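Local coordinates for KLLA0E08119p (Kluyveromyces lactis, PDB 3VA7), which probably carboxylates urea to urea-1-carboxylate at the expense of ATP, with biotin as carrier, this chain being the urea carboxylase part of a longer bifunctional protein, at residues C476-L481 and P537-H542; T545-S550 and I569-G574. All coordinates share one frame; numbering follows the deposited sequence.

Contact 1 of 2, residues C476-L481 and P537-H542; sequences CAFEVL and PKLLFH
Glu479 and Leu540 face each other as a hydrogen-bonded antiparallel pair, and the backbone bonds between the two strands are arranged around them. Glu479 N donates to Leu540 O and Leu540 N returns a bond to Glu479 O, each 2.8 Å long, the second being the straighter (164° at the hydrogen). His542 N continues the ladder to Ala477 O at 3.1 Å. At the other end Leu481 N to Lys538 O is weak and bent, where the chain turns a corner. A CA-H...O contact from Leu539 CA to Glu479 O lies beside the ladder.

Apolar contacts fill the face that carries Phe478, Val480, Leu539 and Phe541. Phe478 CB sits over the centre of one face of the Phe541 ring, 4.0 Å from its centroid, a CH-pi contact. With chi1 at 69°, CG of Phe478 lies between its own N and carbonyl carbon, and its ring is slid off that of Phe541: the ring planes are 30° apart and the rings barely overlap. Phe478 CE1 lies 3.6 Å from Leu539 CD1 and also meets Leu539 CD2, while the side chains of Val480 and Leu539 lie side by side. Large apolar residues fit here because this face is buried, Phe478 meeting Leu530 of strand 529-533 in the neighbouring sheet.

On the face of Glu479 and Leu540, Leu481 folds back from the corner so that its CD2 packs on Leu540 CB at 3.7 Å. Glu479 has a long, weak ion pair with Lys375. Strand 626-628 flanks 477-480 and strand 576-582 flanks 538-541, making this an inner pair of a six-stranded antiparallel sheet, with 537-542 in the carboxyltransferase subdomain A and B region.

Contact 2 of 2, residues T545-S550 and I569-G574; sequences TVIAVS and IEVKRG
Ile569 and Ile547 form a hydrogen-bonded antiparallel pair, and Ile569 has the most surface buried here. Its N donates to Ile547 O and its O accepts from Ile547 N, both at 2.8 Å. The second bond is the more bent, 141° at the hydrogen, and its donor is tilted from the carbonyl plane. The same Ile569 O takes a CA-H...O contact from Val546 CA, so one carbonyl serves both a backbone bond and this weaker contact. Between the side chains, Ile547 CG2 reaches Ile569 CB at 4.2 Å.

Val571 comes next in buried surface. Its N gives Thr545 O a straight bond of 2.8 Å, whereas the return bond from Thr545 N to Val571 O is longer, 3.3 Å, as the strand gives way to loop. Val571 CG2, placed beside its own backbone N by a chi1 of 169° that sets CG1 anti to it, reaches across to Ile547 CB at 4.0 Å.

Ile547 thus meets both neighbours, and its side chain also touches Leu590 and Ile592 of strand 587-592. Beta-branched residues suit such extended backbone; Ile547 and Val571 are buried and both touch Phe541, whereas Ile569 is partly exposed and Glu570, on the other face with Val546, is exposed. Strand 569-571 is outermost in its five-stranded antiparallel sheet within this chain, and the contact is a short edge-strand pairing in the region of carboxyltransferase subdomains A and B.

From the N terminus, strand 477-480 comes first, and contact 1 closes a loop of 55 intervening residues, including helix 511-520, when the chain returns as 538-541. Strand 545-550 follows almost at once, and contact 2 closes a shorter, helix-free loop of 18 residues at 569-571. The loops are in series, neither nested nor crossed. Contact 1 belongs to a six-stranded antiparallel sheet and contact 2 to a five-stranded one; the chain changes sheet between 541 and 545 and again after 571. The Phe541 ring joins the sheets by packing against Ile547 and Val571. A probable Gly574 N to Phe541 O bond instead begins the pairing of 538-541 with 576-582.

Contact 1 of 2, residues C476-L481 and P537-H542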
loop_
_atom_site.group_PDB
_atom_site.type_symbol
_atom_site.label_atom_id
_atom_site.label_comp_id
_atom_site.label_asym_id
_atom_site.label_seq_id
_atom_site.Cartn_x
_atom_site.Cartn_y
_atom_site.Cartn_z
ATOM N N CYS A 476 8.432 -22.700 -3.801
ATOM C CA CYS A 476 9.466 -22.215 -4.696
ATOM C C CYS A 476 9.729 -20.731 -4.365
ATOM O O CYS A 476 9.202 -19.823 -5.034
ATOM C CB CYS A 476 9.064 -22.428 -6.152
ATOM S SG CYS A 476 10.297 -21.754 -7.316
ATOM N N ALA A 477 10.540 -20.498 -3.328
ATOM C CA ALA A 477 10.532 -19.231 -2.610
ATOM C C ALA A 477 11.705 -19.030 -1.626
ATOM O O ALA A 477 12.394 -19.980 -1.248
ATOM C CB ALA A 477 9.223 -19.135 -1.821
ATOM N N PHE A 478 11.919 -17.811 -1.154
ATOM C CA PHE A 478 12.833 -17.711 -0.016
ATOM C C PHE A 478 12.127 -17.269 1.264
ATOM O O PHE A 478 10.954 -17.017 1.245
ATOM C CB PHE A 478 14.123 -16.924 -0.360
ATOM C CG PHE A 478 13.926 -15.455 -0.590
ATOM C CD1 PHE A 478 14.023 -14.550 0.471
ATOM C CD2 PHE A 478 13.687 -14.969 -1.861
ATOM C CE1 PHE A 478 13.877 -13.183 0.270
ATOM C CE2 PHE A 478 13.539 -13.597 -2.086
ATOM C CZ PHE A 478 13.644 -12.705 -1.011
ATOM N N GLU A 479 12.826 -17.188 2.378
ATOM C CA GLU A 479 12.177 -16.867 3.636
ATOM C C GLU A 479 13.095 -15.972 4.416
ATOM O O GLU A 479 14.285 -16.206 4.464
ATOM C CB GLU A 479 11.870 -18.151 4.432
ATOM C CG GLU A 479 11.289 -17.919 5.849
ATOM C CD GLU A 479 11.089 -19.211 6.672
ATOM O OE1 GLU A 479 10.930 -19.100 7.927
ATOM O OE2 GLU A 479 11.090 -20.316 6.052
ATOM N N VAL A 480 12.534 -14.964 5.057
ATOM C CA VAL A 480 13.343 -13.979 5.714
ATOM C C VAL A 480 13.651 -14.369 7.166
ATOM O O VAL A 480 12.824 -14.161 8.079
ATOM C CB VAL A 480 12.649 -12.610 5.662
ATOM C CG1 VAL A 480 13.489 -11.568 6.378
ATOM C CG2 VAL A 480 12.377 -12.205 4.222
ATOM N N LEU A 481 14.835 -14.919 7.392
ATOM C CA LEU A 481 15.259 -15.233 8.760
ATOM C C LEU A 481 15.555 -13.990 9.565
ATOM O O LEU A 481 15.471 -14.035 10.788
ATOM C CB LEU A 481 16.515 -16.105 8.768
ATOM C CG LEU A 481 16.474 -17.634 8.665
ATOM C CD1 LEU A 481 15.107 -18.190 8.297
ATOM C CD2 LEU A 481 17.563 -18.054 7.667
ATOM N N PRO A 537 19.585 -8.649 4.964
ATOM C CA PRO A 537 18.764 -9.712 5.576
ATOM C C PRO A 537 19.527 -11.011 5.675
ATOM O O PRO A 537 20.543 -11.145 5.010
ATOM C CB PRO A 537 17.689 -9.924 4.518
ATOM C CG PRO A 537 18.429 -9.694 3.219
ATOM C CD PRO A 537 19.291 -8.497 3.521
ATOM N N LYS A 538 19.065 -11.976 6.459
ATOM C CA LYS A 538 19.534 -13.338 6.218
ATOM C C LYS A 538 18.359 -14.118 5.681
ATOM O O LYS A 538 17.269 -14.031 6.220
ATOM C CB LYS A 538 20.278 -14.033 7.407
ATOM C CG LYS A 538 19.986 -13.570 8.851
ATOM C CD LYS A 538 21.242 -13.451 9.828
ATOM C CE LYS A 538 22.130 -14.738 9.954
ATOM N NZ LYS A 538 21.402 -16.050 10.172
ATOM N N LEU A 539 18.579 -14.843 4.594
ATOM C CA LEU A 539 17.497 -15.495 3.905
ATOM C C LEU A 539 17.693 -17.002 3.827
ATOM O O LEU A 539 18.789 -17.461 3.579
ATOM C CB LEU A 539 17.388 -14.946 2.480
ATOM C CG LEU A 539 17.448 -13.436 2.230
ATOM C CD1 LEU A 539 17.458 -13.221 0.706
ATOM C CD2 LEU A 539 16.277 -12.706 2.921
ATOM N N LEU A 540 16.622 -17.762 4.016
ATOM C CA LEU A 540 16.654 -19.191 3.823
ATOM C C LEU A 540 16.020 -19.514 2.477
ATOM O O LEU A 540 14.931 -19.072 2.167
ATOM C CB LEU A 540 15.915 -19.905 4.962
ATOM C CG LEU A 540 15.554 -21.411 4.927
ATOM C CD1 LEU A 540 16.697 -22.263 4.384
ATOM C CD2 LEU A 540 15.161 -21.896 6.337
ATOM N N PHE A 541 16.718 -20.281 1.667
ATOM C CA PHE A 541 16.201 -20.589 0.364
ATOM C C PHE A 541 15.560 -21.967 0.380
ATOM O O PHE A 541 16.164 -22.925 0.893
ATOM C CB PHE A 541 17.318 -20.512 -0.663
ATOM C CG PHE A 541 17.540 -19.145 -1.203
ATOM C CD1 PHE A 541 17.011 -18.778 -2.438
ATOM C CD2 PHE A 541 18.275 -18.221 -0.494
ATOM C CE1 PHE A 541 17.222 -17.514 -2.946
ATOM C CE2 PHE A 541 18.482 -16.940 -0.991
ATOM C CZ PHE A 541 17.957 -16.581 -2.197
ATOM N N HIS A 542 14.355 -22.064 -0.178
ATOM C CA HIS A 542 13.572 -23.288 -0.083
ATOM C C HIS A 542 13.593 -24.037 -1.370
ATOM O O HIS A 542 12.933 -25.082 -1.549
ATOM C CB HIS A 542 12.143 -22.968 0.323
ATOM C CG HIS A 542 12.020 -22.751 1.780
ATOM N ND1 HIS A 542 11.748 -21.518 2.329
ATOM C CD2 HIS A 542 12.225 -23.596 2.819
ATOM C CE1 HIS A 542 11.736 -21.620 3.646
ATOM N NE2 HIS A 542 12.024 -22.870 3.969
#

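Contact 2 of 2, residues T545-S550 and I569-G574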
loop_
_atom_site.group_PDB
_atom_site.type_symbol
_atom_site.label_atom_id
_atom_site.label_comp_id
_atom_site.label_asym_id
_atom_site.label_seq_id
_atom_site.Cartn_x
_atom_site.Cartn_y
_atom_site.Cartn_z
ATOM N N THR A 545 18.479 -21.745 -7.040
ATOM C CA THR A 545 18.553 -20.609 -7.961
ATOM C C THR A 545 19.976 -20.068 -8.035
ATOM O O THR A 545 20.872 -20.609 -7.403
ATOM C CB THR A 545 17.538 -19.469 -7.517
ATOM O OG1 THR A 545 17.541 -18.373 -8.453
ATOM C CG2 THR A 545 17.841 -18.973 -6.105
ATOM N N VAL A 546 20.153 -18.986 -8.792
ATOM C CA VAL A 546 21.376 -18.216 -8.841
ATOM C C VAL A 546 21.139 -16.812 -8.220
ATOM O O VAL A 546 20.069 -16.275 -8.323
ATOM C CB VAL A 546 21.899 -18.113 -10.321
ATOM C CG1 VAL A 546 23.275 -17.489 -10.371
ATOM C CG2 VAL A 546 21.877 -19.474 -11.042
ATOM N N ILE A 547 22.168 -16.218 -7.620
ATOM C CA ILE A 547 22.090 -15.004 -6.824
ATOM C C ILE A 547 23.279 -14.132 -7.172
ATOM O O ILE A 547 24.305 -14.640 -7.608
ATOM C CB ILE A 547 22.114 -15.423 -5.303
ATOM C CG1 ILE A 547 20.724 -15.295 -4.705
ATOM C CG2 ILE A 547 23.187 -14.733 -4.388
ATOM C CD1 ILE A 547 19.731 -16.260 -5.318
ATOM N N ALA A 548 23.184 -12.828 -6.963
ATOM C CA ALA A 548 24.366 -12.013 -7.078
ATOM C C ALA A 548 24.148 -10.828 -6.226
ATOM O O ALA A 548 23.008 -10.507 -5.929
ATOM C CB ALA A 548 24.557 -11.597 -8.490
ATOM N N VAL A 549 25.229 -10.182 -5.799
ATOM C CA VAL A 549 25.126 -8.962 -4.979
ATOM C C VAL A 549 26.019 -7.906 -5.594
ATOM O O VAL A 549 27.128 -8.189 -6.032
ATOM C CB VAL A 549 25.513 -9.213 -3.515
ATOM C CG1 VAL A 549 25.367 -7.966 -2.688
ATOM C CG2 VAL A 549 24.616 -10.309 -2.928
ATOM N N SER A 550 25.528 -6.686 -5.663
ATOM C CA SER A 550 26.292 -5.634 -6.313
ATOM C C SER A 550 25.985 -4.342 -5.599
ATOM O O SER A 550 24.930 -4.248 -4.970
ATOM C CB SER A 550 25.946 -5.544 -7.813
ATOM O OG SER A 550 26.986 -4.849 -8.482
ATOM N N ILE A 569 26.408 -16.524 -7.967
ATOM C CA ILE A 569 26.454 -17.613 -7.005
ATOM C C ILE A 569 25.280 -18.563 -7.098
ATOM O O ILE A 569 24.147 -18.127 -7.011
ATOM C CB ILE A 569 26.505 -17.041 -5.620
ATOM C CG1 ILE A 569 27.772 -16.215 -5.536
ATOM C CG2 ILE A 569 26.445 -18.171 -4.546
ATOM C CD1 ILE A 569 27.466 -14.873 -5.107
ATOM N N GLU A 570 25.577 -19.861 -7.247
ATOM C CA GLU A 570 24.589 -20.968 -7.246
ATOM C C GLU A 570 24.128 -21.379 -5.832
ATOM O O GLU A 570 24.934 -21.763 -5.005
ATOM C CB GLU A 570 25.158 -22.189 -7.993
ATOM C CG GLU A 570 24.909 -22.223 -9.534
ATOM C CD GLU A 570 25.983 -23.037 -10.309
ATOM O OE1 GLU A 570 25.607 -23.870 -11.192
ATOM O OE2 GLU A 570 27.210 -22.840 -10.028
ATOM N N VAL A 571 22.825 -21.289 -5.563
ATOM C CA VAL A 571 22.262 -21.498 -4.210
ATOM C C VAL A 571 21.473 -22.797 -4.206
ATOM O O VAL A 571 20.810 -23.148 -5.194
ATOM C CB VAL A 571 21.346 -20.310 -3.751
ATOM C CG1 VAL A 571 20.574 -20.663 -2.499
ATOM C CG2 VAL A 571 22.146 -19.034 -3.505
ATOM N N LYS A 572 21.536 -23.521 -3.097
ATOM C CA LYS A 572 21.056 -24.903 -3.142
ATOM C C LYS A 572 19.611 -25.171 -2.672
ATOM O O LYS A 572 18.840 -25.808 -3.400
ATOM C CB LYS A 572 22.081 -25.892 -2.538
ATOM C CG LYS A 572 22.809 -26.733 -3.610
ATOM C CD LYS A 572 23.967 -27.650 -3.071
ATOM C CE LYS A 572 23.680 -28.341 -1.712
ATOM N NZ LYS A 572 24.126 -27.494 -0.551
ATOM N N ARG A 573 19.239 -24.716 -1.486
ATOM C CA ARG A 573 18.005 -25.219 -0.855
ATOM C C ARG A 573 18.400 -25.747 0.481
ATOM O O ARG A 573 19.162 -26.715 0.573
ATOM C CB ARG A 573 17.298 -26.336 -1.628
ATOM C CG ARG A 573 16.204 -26.996 -0.794
ATOM C CD ARG A 573 15.340 -27.936 -1.601
ATOM N NE ARG A 573 14.215 -28.419 -0.791
ATOM C CZ ARG A 573 13.444 -29.483 -1.081
ATOM N NH1 ARG A 573 13.666 -30.228 -2.178
ATOM N NH2 ARG A 573 12.436 -29.814 -0.261
ATOM N N GLY A 574 17.887 -25.100 1.520
ATOM C CA GLY A 574 18.508 -25.188 2.821
ATOM C C GLY A 574 19.635 -24.169 2.936
ATOM O O GLY A 574 20.189 -23.990 4.012
#